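Local coordinates for protein fructokinase (Vibrio cholerae serotype O1, PDB 5YGG) that catalyses the ATP-dependent phosphorylation of fructose as a sugar kinase of the PfkB family, at residues P47-V52 and K306-A311; F171-R176 and D198-S203; T262-A267 and L301-K306. The protein carries 2 engineered substitutions. All blocks are in the same frame, centred on the assembly; numbering follows the deposited sequence.

From the N terminus, helix 46-56 comes first; its segment 47-52 meets 306-311 near the C terminus, so interaction 1 closes the longest loop. Interactions 2 and 3 both lie within that loop, one after the other without crossing. Interaction 2 closes a short beta-alpha-beta excursion, pairing strands 168-172 and 199-203 in the large sheet. Interaction 3 then brings the start of helix 264-278 to the end of helix 285-302. Interactions 1 and 3 share K306 and the potassium ion, with centres about 7 Å apart. All three reach the bound fructose, and N174 of interaction 2 is probably hydrogen-bonded to D266 of interaction 3.

Interaction 1. Residues P47-V52 and K306-A311; sequences PANVAV and KGAMTA. With K (potassium ion), chain E; FRU (beta-D-fructofuranose), chain C.
M309 reaches across to helix 46-56 and sets CG, SD and CE of its side chain against A48, N49 and V52. From CB the chain leaves with CG anti to the carbonyl carbon (chi1 -67°) and is extended from there on. CG lies against the side-chain amide of N49, the two side chains crossing at about a right angle. SD comes next and touches one branch of V52, with 3.7 Å from M309 SD to V52 CG2. At the tip, CE lies over one turn of the helix: M309 CE is 3.8 Å from A48 CB, and it also touches A48 O, the N49 amide and V52 CG2. This helix follows the glycine pair G44-G45 in the fructose pocket of a ribokinase-like fold, and its first turn, with A46 and N49, faces the sugar. A308 adds a smaller contact beside M309, its methyl pressing on the N49 amide with A308 CB 3.5 Å from N49 CG. Helix 71-82 covers the methionine from a further side through M76 and T79, and L80 packs on both A48 and V52. Just upstream, G307 O binds the potassium ion at 2.7 Å, together with carbonyls of T262, A302 and Q305 and with D260. The turn around it is tied by T310 OG1, which donates to K306 O at 2.6 Å, tilted 21° from the carbonyl plane.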
# COMPACT_ATOMS: atom_id res chain seq x y z
N PRO A 47 -1.37 -11.50 -14.16
CA PRO A 47 -0.44 -12.29 -14.96
C PRO A 47 0.48 -13.17 -14.13
O PRO A 47 0.89 -14.22 -14.62
CB PRO A 47 0.37 -11.24 -15.74
CG PRO A 47 0.18 -9.96 -14.98
CD PRO A 47 -1.19 -10.04 -14.37
N ALA A 48 0.79 -12.77 -12.89
CA ALA A 48 1.57 -13.63 -12.01
C ALA A 48 0.76 -14.88 -11.63
O ALA A 48 1.31 -15.98 -11.58
CB ALA A 48 2.00 -12.86 -10.76
N ASN A 49 -0.54 -14.71 -11.42
CA ASN A 49 -1.42 -15.84 -11.13
C ASN A 49 -1.42 -16.84 -12.29
O ASN A 49 -1.28 -18.04 -12.08
CB ASN A 49 -2.86 -15.38 -10.86
CG ASN A 49 -2.97 -14.43 -9.68
OD1 ASN A 49 -3.89 -13.61 -9.61
ND2 ASN A 49 -2.05 -14.56 -8.74
N VAL A 50 -1.56 -16.33 -13.51
CA VAL A 50 -1.59 -17.21 -14.67
C VAL A 50 -0.26 -17.95 -14.80
O VAL A 50 -0.24 -19.14 -15.11
CB VAL A 50 -1.89 -16.44 -15.98
CG1 VAL A 50 -1.91 -17.40 -17.17
CG2 VAL A 50 -3.22 -15.69 -15.86
N ALA A 51 0.83 -17.24 -14.56
CA ALA A 51 2.16 -17.85 -14.66
C ALA A 51 2.29 -19.01 -13.68
O ALA A 51 2.76 -20.10 -14.05
CB ALA A 51 3.25 -16.82 -14.38
N VAL A 52 1.85 -18.80 -12.45
CA VAL A 52 1.94 -19.84 -11.44
C VAL A 52 0.98 -20.98 -11.79
O VAL A 52 1.33 -22.15 -11.62
CB VAL A 52 1.63 -19.30 -10.04
CG1 VAL A 52 1.49 -20.44 -9.04
CG2 VAL A 52 2.74 -18.34 -9.58
N LYS A 306 -8.20 -19.24 0.32
CA LYS A 306 -7.93 -17.80 0.23
C LYS A 306 -6.60 -17.54 -0.45
O LYS A 306 -5.61 -18.24 -0.19
CB LYS A 306 -7.95 -17.15 1.63
CG LYS A 306 -9.34 -16.97 2.25
CD LYS A 306 -9.23 -16.11 3.52
CE LYS A 306 -10.58 -15.75 4.11
NZ LYS A 306 -10.42 -15.04 5.42
N GLY A 307 -6.60 -16.53 -1.31
CA GLY A 307 -5.43 -16.19 -2.10
C GLY A 307 -5.63 -16.62 -3.53
O GLY A 307 -6.18 -17.69 -3.79
N ALA A 308 -5.20 -15.79 -4.47
CA ALA A 308 -5.32 -16.15 -5.89
C ALA A 308 -4.52 -17.40 -6.26
O ALA A 308 -4.95 -18.17 -7.11
CB ALA A 308 -4.86 -14.98 -6.76
N MET A 309 -3.36 -17.60 -5.63
CA MET A 309 -2.46 -18.68 -6.06
C MET A 309 -2.58 -19.95 -5.23
O MET A 309 -2.13 -21.02 -5.65
CB MET A 309 -1.01 -18.20 -6.00
CG MET A 309 -0.68 -17.12 -7.00
SD MET A 309 1.04 -16.64 -6.79
CE MET A 309 1.22 -15.32 -8.03
N THR A 310 -3.19 -19.83 -4.07
CA THR A 310 -3.09 -20.86 -3.06
C THR A 310 -3.60 -22.21 -3.55
O THR A 310 -2.96 -23.24 -3.35
CB THR A 310 -3.87 -20.46 -1.81
OG1 THR A 310 -3.49 -19.12 -1.44
CG2 THR A 310 -3.57 -21.41 -0.67
N ALA A 311 -4.73 -22.19 -4.25
CA ALA A 311 -5.36 -23.45 -4.64
C ALA A 311 -5.22 -23.76 -6.12
O ALA A 311 -5.94 -24.61 -6.65
CB ALA A 311 -6.82 -23.43 -4.24
K K E . -8.84 -18.08 -4.14
C1 FRU C . -4.87 -7.15 -10.25
C2 FRU C . -5.78 -8.10 -9.43
C3 FRU C . -5.03 -8.79 -8.28
C4 FRU C . -5.59 -10.01 -8.17
C5 FRU C . -5.96 -10.39 -9.71
C6 FRU C . -7.13 -11.33 -9.82
O1 FRU C . -3.97 -7.84 -11.10
O2 FRU C . -6.81 -7.44 -8.99
O3 FRU C . -5.25 -7.98 -7.06
O4 FRU C . -4.69 -11.03 -7.65
O5 FRU C . -6.26 -9.27 -10.33
O6 FRU C . -7.45 -11.44 -11.21

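Interaction 2. Residues F171-R176 and D198-S203; sequences FDPNLR and DVVKFS. With CA (calcium ion), chain D; FRU (beta-D-fructofuranose), chain C; ADP (adenosine-5'-diphosphate), chain B.
D172 and K201 both set CG anti to the backbone N (chi1 173° and 174°), and they run side by side in the same direction from neighbouring parallel chains. K201 then bends at chi2 (-107°), laying its CD 3.5 Å from D172 OD1. The backbones pair through F171 N to V199 O at 2.9 Å and K201 N to F171 O at 3.0 Å, within a beta-alpha-beta unit of the central sheet. Next along the chain, the side chains of P173 and F202 meet at a slant, P173 CG 3.9 Å from F202 CE1. The direct salt bridge between D172 OD2 and K201 NZ is long, at 3.6 Å. Two waters close the gap: each donates to one carboxylate oxygen of D172, accepts from K201 NZ and also binds the calcium ion. N174 OD1 is a direct calcium ligand at 2.5 Å, and ADP O2B another. On the sugar side, R176 NE donates almost straight to FRU O2 at 3.1 Å, and R176 NH2 to FRU O5. K201 NZ donates to ADP O3B at 2.7 Å, so lysine and calcium hold different oxygens of the beta-phosphate and would be expected to offset its negative charge.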
# COMPACT_ATOMS: atom_id res chain seq x y z
N PHE A 171 -5.18 -12.44 -24.49
CA PHE A 171 -5.58 -11.22 -23.80
C PHE A 171 -6.80 -11.47 -22.94
O PHE A 171 -7.80 -12.03 -23.39
CB PHE A 171 -5.88 -10.11 -24.82
CG PHE A 171 -6.22 -8.77 -24.20
CD1 PHE A 171 -5.35 -8.15 -23.32
CD2 PHE A 171 -7.39 -8.11 -24.53
CE1 PHE A 171 -5.64 -6.91 -22.76
CE2 PHE A 171 -7.70 -6.87 -23.97
CZ PHE A 171 -6.82 -6.27 -23.09
N ASP A 172 -6.70 -11.05 -21.68
CA ASP A 172 -7.79 -11.13 -20.73
C ASP A 172 -7.94 -9.72 -20.19
O ASP A 172 -7.11 -9.30 -19.39
CB ASP A 172 -7.46 -12.15 -19.63
CG ASP A 172 -8.48 -12.18 -18.50
OD1 ASP A 172 -9.53 -11.50 -18.57
OD2 ASP A 172 -8.23 -12.92 -17.52
N PRO A 173 -8.97 -8.98 -20.64
CA PRO A 173 -9.13 -7.59 -20.17
C PRO A 173 -8.97 -7.46 -18.65
O PRO A 173 -8.17 -6.63 -18.22
CB PRO A 173 -10.54 -7.23 -20.62
CG PRO A 173 -10.72 -8.01 -21.88
CD PRO A 173 -9.99 -9.33 -21.64
N ASN A 174 -9.67 -8.27 -17.87
CA ASN A 174 -9.49 -8.24 -16.43
C ASN A 174 -9.59 -6.80 -15.91
O ASN A 174 -8.66 -6.28 -15.28
CB ASN A 174 -8.14 -8.83 -16.04
CG ASN A 174 -8.25 -9.94 -15.01
OD1 ASN A 174 -9.17 -9.95 -14.19
ND2 ASN A 174 -7.30 -10.87 -15.05
N LEU A 175 -10.71 -6.16 -16.21
CA LEU A 175 -10.82 -4.71 -16.02
C LEU A 175 -10.71 -4.26 -14.56
O LEU A 175 -11.36 -4.80 -13.66
CB LEU A 175 -12.14 -4.23 -16.61
CG LEU A 175 -12.31 -4.50 -18.10
CD1 LEU A 175 -13.69 -4.01 -18.59
CD2 LEU A 175 -11.15 -3.88 -18.93
N ARG A 176 -9.87 -3.25 -14.35
CA ARG A 176 -9.75 -2.59 -13.05
C ARG A 176 -9.66 -1.09 -13.30
O ARG A 176 -8.57 -0.54 -13.40
CB ARG A 176 -8.54 -3.09 -12.28
CG ARG A 176 -8.43 -4.61 -12.18
CD ARG A 176 -9.42 -5.25 -11.19
NE ARG A 176 -9.04 -6.65 -10.98
CZ ARG A 176 -9.51 -7.67 -11.68
NH1 ARG A 176 -10.44 -7.48 -12.62
NH2 ARG A 176 -9.08 -8.90 -11.44
N ASP A 198 -4.97 -13.59 -30.42
CA ASP A 198 -5.40 -14.88 -30.96
C ASP A 198 -6.47 -15.47 -30.08
O ASP A 198 -7.37 -16.18 -30.55
CB ASP A 198 -4.22 -15.84 -31.07
CG ASP A 198 -3.20 -15.39 -32.08
OD1 ASP A 198 -3.45 -15.60 -33.29
OD2 ASP A 198 -2.17 -14.82 -31.67
N VAL A 199 -6.34 -15.21 -28.79
CA VAL A 199 -7.24 -15.76 -27.78
C VAL A 199 -7.67 -14.62 -26.88
O VAL A 199 -6.83 -13.87 -26.40
CB VAL A 199 -6.54 -16.84 -26.91
CG1 VAL A 199 -7.47 -17.30 -25.78
CG2 VAL A 199 -6.10 -18.01 -27.78
N VAL A 200 -8.98 -14.45 -26.69
CA VAL A 200 -9.47 -13.44 -25.76
C VAL A 200 -10.41 -14.10 -24.79
O VAL A 200 -11.30 -14.85 -25.20
CB VAL A 200 -10.19 -12.28 -26.47
CG1 VAL A 200 -10.58 -11.20 -25.46
CG2 VAL A 200 -9.30 -11.66 -27.53
N LYS A 201 -10.22 -13.82 -23.51
CA LYS A 201 -11.14 -14.29 -22.49
C LYS A 201 -11.87 -13.12 -21.85
O LYS A 201 -11.23 -12.16 -21.41
CB LYS A 201 -10.38 -15.07 -21.41
CG LYS A 201 -11.25 -15.49 -20.23
CD LYS A 201 -10.91 -14.66 -19.00
CE LYS A 201 -11.65 -15.14 -17.78
NZ LYS A 201 -11.54 -14.15 -16.68
N PHE A 202 -13.20 -13.19 -21.82
CA PHE A 202 -14.06 -12.21 -21.14
C PHE A 202 -14.86 -12.85 -20.01
O PHE A 202 -15.23 -14.01 -20.12
CB PHE A 202 -15.11 -11.59 -22.08
CG PHE A 202 -14.55 -10.86 -23.28
CD1 PHE A 202 -14.16 -9.53 -23.18
CD2 PHE A 202 -14.51 -11.47 -24.52
CE1 PHE A 202 -13.68 -8.85 -24.29
CE2 PHE A 202 -14.04 -10.80 -25.63
CZ PHE A 202 -13.62 -9.49 -25.52
N SER A 203 -15.20 -12.09 -18.98
CA SER A 203 -16.38 -12.43 -18.18
C SER A 203 -17.60 -11.91 -18.94
O SER A 203 -17.45 -11.06 -19.81
CB SER A 203 -16.33 -11.81 -16.78
OG SER A 203 -16.61 -10.42 -16.84
CA CA D . -10.94 -11.68 -14.11
C1 FRU C . -4.87 -7.15 -10.25
C2 FRU C . -5.78 -8.10 -9.43
C3 FRU C . -5.03 -8.79 -8.28
C4 FRU C . -5.59 -10.01 -8.17
C5 FRU C . -5.96 -10.39 -9.71
C6 FRU C . -7.13 -11.33 -9.82
O1 FRU C . -3.97 -7.84 -11.10
O2 FRU C . -6.81 -7.44 -8.99
O3 FRU C . -5.25 -7.98 -7.06
O4 FRU C . -4.69 -11.03 -7.65
O5 FRU C . -6.26 -9.27 -10.33
O6 FRU C . -7.45 -11.44 -11.21
PB ADP B . -14.18 -14.04 -13.91
O1B ADP B . -15.36 -13.05 -13.90
O2B ADP B . -12.99 -13.37 -13.37
O3B ADP B . -13.89 -14.52 -15.34
PA ADP B . -15.89 -16.28 -13.23
O1A ADP B . -16.93 -15.98 -12.12
O2A ADP B . -16.53 -16.01 -14.58
O3A ADP B . -14.54 -15.34 -13.02
O5' ADP B . -15.46 -17.79 -13.15
C5' ADP B . -14.17 -18.16 -13.59
C4' ADP B . -14.13 -19.48 -13.91
O4' ADP B . -13.88 -20.32 -12.66
C3' ADP B . -15.52 -19.98 -14.46
O3' ADP B . -15.52 -20.03 -15.94
C2' ADP B . -15.64 -21.16 -14.00
O2' ADP B . -15.00 -22.12 -14.91
C1' ADP B . -14.89 -21.15 -12.54
N9 ADP B . -15.78 -20.75 -11.53
C8 ADP B . -16.09 -19.58 -10.92
N7 ADP B . -17.05 -19.83 -10.00
C5 ADP B . -17.34 -21.16 -10.04
C6 ADP B . -18.22 -21.94 -9.32
N6 ADP B . -19.13 -21.75 -8.35
N1 ADP B . -18.31 -23.28 -9.56
C2 ADP B . -17.51 -23.85 -10.51
N3 ADP B . -16.64 -23.10 -11.23
C4 ADP B . -16.55 -21.74 -10.98
O HOH W 1 -9.13 -13.32 -15.07
O HOH W 2 -11.49 -11.47 -16.81
O HOH W 3 -12.18 -9.42 -13.93

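Interaction 3. Residues T262-A267 and L301-K306; sequences TGAGDA and LATTQK. With K (potassium ion), chain E; FRU (beta-D-fructofuranose), chain C.
A267 and A302 meet methyl to methyl, A267 CB lying 3.4 Å from A302 CB, closer than carbons usually come. With only methyl groups between them, the start of helix 264-278 and the C-terminal part of helix 285-302 come this near. Beside that pair the packing is of ordinary closeness: A264 CB touches T303 CG2 at 3.8 Å. T303 holds its OG1 between the backbone N and the carbonyl carbon (chi1 70°), where it bonds to A300 O, and this leaves CG2 turned to A264. No hydrogen bond crosses between the segments; a shared cation joins them instead. The potassium ion takes T262 O at 2.8 Å, A302 O at 2.7 Å and Q305 O at 2.7 Å, with D260 and G307 completing the site. Beyond A302 and T303 the second segment no longer packs on 262-267: Q305 is exposed and gives the site its carbonyl alone, and T304 is partly exposed, its OG1 folding back onto its own segment to donate to L301 O at 2.5 Å in the carbonyl plane. The other segment turns inward at the GAGD sequence typical of PfkB kinases. G263 is the N-cap residue, A264 and G265 touch ADP, and D266 OD2 accepts from FRU O6 at 2.6 Å, the hydroxyl that fructokinases phosphorylate. Around this junction, D266 packs on A46 and V50 of helix 46-56, the T262 side chain comes near D30 of strand 28-33, and A267 rests on L312 in the loop leading to helix 315-322.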
# COMPACT_ATOMS: atom_id res chain seq x y z
N THR A 262 -11.25 -14.87 -5.37
CA THR A 262 -10.04 -14.21 -5.84
C THR A 262 -9.20 -15.15 -6.69
O THR A 262 -8.85 -16.24 -6.24
CB THR A 262 -9.16 -13.70 -4.67
OG1 THR A 262 -9.93 -12.85 -3.82
CG2 THR A 262 -7.96 -12.92 -5.22
N GLY A 263 -8.90 -14.73 -7.92
CA GLY A 263 -8.06 -15.52 -8.81
C GLY A 263 -8.72 -16.60 -9.66
O GLY A 263 -8.03 -17.24 -10.45
N ALA A 264 -10.04 -16.81 -9.51
CA ALA A 264 -10.73 -17.85 -10.29
C ALA A 264 -10.53 -17.69 -11.81
O ALA A 264 -10.24 -18.66 -12.52
CB ALA A 264 -12.24 -17.86 -9.96
N GLY A 265 -10.68 -16.47 -12.31
CA GLY A 265 -10.56 -16.21 -13.73
C GLY A 265 -9.15 -16.44 -14.25
O GLY A 265 -8.97 -16.88 -15.38
N ASP A 266 -8.15 -16.12 -13.44
CA ASP A 266 -6.76 -16.31 -13.85
C ASP A 266 -6.40 -17.79 -13.85
O ASP A 266 -5.62 -18.26 -14.67
CB ASP A 266 -5.81 -15.55 -12.92
CG ASP A 266 -6.08 -14.05 -12.91
OD1 ASP A 266 -6.55 -13.51 -13.94
OD2 ASP A 266 -5.82 -13.41 -11.86
N ALA A 267 -6.98 -18.52 -12.90
CA ALA A 267 -6.79 -19.96 -12.85
C ALA A 267 -7.35 -20.60 -14.10
O ALA A 267 -6.77 -21.53 -14.65
CB ALA A 267 -7.45 -20.54 -11.62
N LEU A 301 -11.37 -25.02 -8.69
CA LEU A 301 -10.46 -25.40 -7.61
C LEU A 301 -9.81 -24.17 -6.98
O LEU A 301 -9.60 -24.14 -5.76
CB LEU A 301 -9.40 -26.39 -8.12
CG LEU A 301 -9.97 -27.81 -8.35
CD1 LEU A 301 -8.96 -28.74 -9.03
CD2 LEU A 301 -10.46 -28.39 -7.02
N ALA A 302 -9.53 -23.15 -7.79
CA ALA A 302 -8.85 -21.96 -7.27
C ALA A 302 -9.65 -21.22 -6.20
O ALA A 302 -9.07 -20.46 -5.42
CB ALA A 302 -8.53 -21.01 -8.40
N THR A 303 -10.96 -21.41 -6.17
CA THR A 303 -11.83 -20.77 -5.18
C THR A 303 -11.82 -21.45 -3.81
O THR A 303 -12.37 -20.93 -2.84
CB THR A 303 -13.31 -20.73 -5.66
OG1 THR A 303 -13.86 -22.06 -5.66
CG2 THR A 303 -13.41 -20.11 -7.07
N THR A 304 -11.18 -22.62 -3.71
CA THR A 304 -11.31 -23.41 -2.50
C THR A 304 -10.45 -22.92 -1.33
O THR A 304 -10.65 -23.34 -0.20
CB THR A 304 -10.98 -24.89 -2.77
OG1 THR A 304 -9.69 -24.98 -3.38
CG2 THR A 304 -12.01 -25.49 -3.71
N GLN A 305 -9.48 -22.05 -1.61
CA GLN A 305 -8.65 -21.46 -0.55
C GLN A 305 -8.49 -19.96 -0.76
O GLN A 305 -8.60 -19.48 -1.88
CB GLN A 305 -7.27 -22.11 -0.50
CG GLN A 305 -7.30 -23.60 -0.18
CD GLN A 305 -5.92 -24.20 -0.04
OE1 GLN A 305 -5.51 -25.03 -0.85
NE2 GLN A 305 -5.20 -23.80 0.99
N LYS A 306 -8.20 -19.24 0.32
CA LYS A 306 -7.93 -17.80 0.23
C LYS A 306 -6.60 -17.54 -0.45
O LYS A 306 -5.61 -18.24 -0.19
CB LYS A 306 -7.95 -17.15 1.63
CG LYS A 306 -9.34 -16.97 2.25
CD LYS A 306 -9.23 -16.11 3.52
CE LYS A 306 -10.58 -15.75 4.11
NZ LYS A 306 -10.42 -15.04 5.42
K K E . -8.84 -18.08 -4.14
C1 FRU C . -4.87 -7.15 -10.25
C2 FRU C . -5.78 -8.10 -9.43
C3 FRU C . -5.03 -8.79 -8.28
C4 FRU C . -5.59 -10.01 -8.17
C5 FRU C . -5.96 -10.39 -9.71
C6 FRU C . -7.13 -11.33 -9.82
O1 FRU C . -3.97 -7.84 -11.10
O2 FRU C . -6.81 -7.44 -8.99
O3 FRU C . -5.25 -7.98 -7.06
O4 FRU C . -4.69 -11.03 -7.65
O5 FRU C . -6.26 -9.27 -10.33
O6 FRU C . -7.45 -11.44 -11.21